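Local coordinates for protein ATP grasp ligase (Microcystis aeruginosa MRC, PDB 5IG9) that probably uses ATP to activate carboxylates and close ester links in the microviridin precursor peptide, at residues A[37-42]-A[79-84]. Sequence-based numbering, arbitrary orientation.
Sequences FPTEVK and LKLPDG
P38 opens the contact by setting CD of its ring against the CD2 methyl of L81, 4.2 Å away; the two side chains cross at about a right angle. The peptide bond before P38 is cis, and the proline's own CB lies over one face of the F37 ring, toward its rim. F37 itself points away from 79-84, onto C97 and I101 of helix 87-107; P38 also rests on C97 and L81 on S93, so both loops sit on this one helix.

T39 comes next and is the residue of 37-42 most covered by the other loop. With chi1 at -62°, OG1 stands beside the backbone N and faces the second loop, where it lies 3.6 Å from the backbone O of K80, a polar approach too long for a hydrogen bond, and 3.9 Å from CD2 of L81. That leucine methyl is therefore shared between P38 and T39.

E40 closes the contact on its exposed side. Its extended chain brings OE2 to 3.5 Å from CD of K80, touching the aliphatic part of the lysine and not its charged end: bends at chi3 and chi4 leave NZ 5.0 Å from OE2, a separation at which the opposite charges may still attract weakly. The stronger partner of the carboxylate is R36, which forms a salt bridge with OE1, while the backbone of K80 is hydrogen-bonded to that of D35.

N146 of the second subunit donates a hydrogen bond to the backbone O of V41, and F201 of that subunit packs on P82, so the contact forms part of the interface with the second subunit. Two loops that follow strands 29-33 and 69-72, which flank strand 3-7 in the parallel sheet, thus meet over helix 87-107 in the Rossmann-like pre-ATP-grasp domain.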
loop_
_atom_site.group_PDB
_atom_site.type_symbol
_atom_site.label_atom_id
_atom_site.label_comp_id
_atom_site.label_asym_id
_atom_site.label_seq_id
_atom_site.Cartn_x
_atom_site.Cartn_y
_atom_site.Cartn_z
ATOM N N PHE A 37 13.365 -13.874 -5.138
ATOM C CA PHE A 37 14.267 -12.748 -4.929
ATOM C C PHE A 37 14.291 -12.476 -3.433
ATOM O O PHE A 37 13.240 -12.470 -2.798
ATOM C CB PHE A 37 13.792 -11.517 -5.714
ATOM C CG PHE A 37 14.427 -10.219 -5.278
ATOM C CD1 PHE A 37 15.648 -9.818 -5.800
ATOM C CD2 PHE A 37 13.789 -9.387 -4.371
ATOM C CE1 PHE A 37 16.227 -8.623 -5.408
ATOM C CE2 PHE A 37 14.366 -8.191 -3.977
ATOM C CZ PHE A 37 15.586 -7.809 -4.496
ATOM N N PRO A 38 15.479 -12.231 -2.859
ATOM C CA PRO A 38 16.798 -12.099 -3.485
ATOM C C PRO A 38 17.636 -13.374 -3.468
ATOM O O PRO A 38 18.777 -13.367 -3.932
ATOM C CB PRO A 38 17.461 -11.032 -2.626
ATOM C CG PRO A 38 16.944 -11.346 -1.250
ATOM C CD PRO A 38 15.528 -11.856 -1.434
ATOM N N THR A 39 17.064 -14.455 -2.933
ATOM C CA THR A 39 17.823 -15.685 -2.725
ATOM C C THR A 39 18.323 -16.287 -4.039
ATOM O O THR A 39 19.424 -16.851 -4.077
ATOM C CB THR A 39 16.962 -16.690 -1.952
ATOM O OG1 THR A 39 16.648 -16.152 -0.660
ATOM C CG2 THR A 39 17.692 -18.019 -1.769
ATOM N N GLU A 40 17.555 -16.173 -5.123
ATOM C CA GLU A 40 17.968 -16.808 -6.375
ATOM C C GLU A 40 18.027 -15.850 -7.555
ATOM O O GLU A 40 18.937 -15.964 -8.381
ATOM C CB GLU A 40 17.013 -17.977 -6.703
ATOM C CG GLU A 40 16.819 -18.936 -5.543
ATOM C CD GLU A 40 15.717 -19.939 -5.783
ATOM O OE1 GLU A 40 15.553 -20.385 -6.940
ATOM O OE2 GLU A 40 15.007 -20.277 -4.811
ATOM N N VAL A 41 17.093 -14.912 -7.649
ATOM C CA VAL A 41 17.021 -13.999 -8.785
ATOM C C VAL A 41 17.851 -12.761 -8.487
ATOM O O VAL A 41 17.785 -12.202 -7.387
ATOM C CB VAL A 41 15.557 -13.628 -9.097
ATOM C CG1 VAL A 41 15.466 -12.736 -10.326
ATOM C CG2 VAL A 41 14.723 -14.885 -9.287
ATOM N N LYS A 42 18.653 -12.340 -9.463
ATOM C CA LYS A 42 19.456 -11.129 -9.361
ATOM C C LYS A 42 18.718 -9.973 -10.019
ATOM O O LYS A 42 18.321 -10.068 -11.185
ATOM C CB LYS A 42 20.822 -11.315 -10.025
ATOM C CG LYS A 42 21.676 -12.413 -9.427
ATOM C CD LYS A 42 21.885 -12.203 -7.938
ATOM C CE LYS A 42 23.280 -12.633 -7.516
ATOM N NZ LYS A 42 23.671 -13.927 -8.141
ATOM N N LEU A 79 9.566 -14.472 -0.119
ATOM C CA LEU A 79 9.022 -15.545 0.708
ATOM C C LEU A 79 10.036 -16.662 0.905
ATOM O O LEU A 79 10.154 -17.221 2.002
ATOM C CB LEU A 79 7.740 -16.096 0.091
ATOM C CG LEU A 79 6.503 -15.200 0.149
ATOM C CD1 LEU A 79 5.251 -16.043 -0.025
ATOM C CD2 LEU A 79 6.455 -14.420 1.454
ATOM N N LYS A 80 10.793 -16.991 -0.140
ATOM C CA LYS A 80 11.804 -18.037 -0.053
ATOM C C LYS A 80 13.037 -17.625 0.769
ATOM O O LYS A 80 14.083 -18.261 0.637
ATOM C CB LYS A 80 12.227 -18.479 -1.458
ATOM C CG LYS A 80 11.280 -19.490 -2.103
ATOM C CD LYS A 80 11.846 -20.022 -3.402
ATOM C CE LYS A 80 11.927 -21.536 -3.370
ATOM N NZ LYS A 80 10.587 -22.193 -3.386
ATOM N N LEU A 81 12.944 -16.599 1.605
ATOM C CA LEU A 81 14.012 -16.350 2.558
ATOM C C LEU A 81 14.070 -17.498 3.562
ATOM O O LEU A 81 13.026 -17.995 3.989
ATOM C CB LEU A 81 13.801 -15.031 3.298
ATOM C CG LEU A 81 14.219 -13.768 2.545
ATOM C CD1 LEU A 81 13.835 -12.517 3.322
ATOM C CD2 LEU A 81 15.710 -13.793 2.269
ATOM N N PRO A 82 15.265 -17.945 3.949
ATOM C CA PRO A 82 15.364 -19.120 4.822
ATOM C C PRO A 82 14.602 -18.941 6.128
ATOM O O PRO A 82 14.568 -17.854 6.711
ATOM C CB PRO A 82 16.869 -19.249 5.067
ATOM C CG PRO A 82 17.493 -18.633 3.880
ATOM C CD PRO A 82 16.595 -17.477 3.517
ATOM N N ASP A 83 13.994 -20.035 6.587
ATOM C CA ASP A 83 13.271 -20.003 7.852
ATOM C C ASP A 83 14.220 -19.840 9.032
ATOM O O ASP A 83 13.856 -19.234 10.048
ATOM C CB ASP A 83 12.436 -21.274 8.009
ATOM C CG ASP A 83 13.112 -22.498 7.412
ATOM O OD1 ASP A 83 13.859 -22.350 6.418
ATOM O OD2 ASP A 83 12.886 -23.612 7.931
ATOM N N GLY A 84 15.442 -20.361 8.917
ATOM C CA GLY A 84 16.378 -20.323 10.020
ATOM C C GLY A 84 17.068 -18.984 10.174
ATOM O O GLY A 84 18.073 -18.861 10.885
#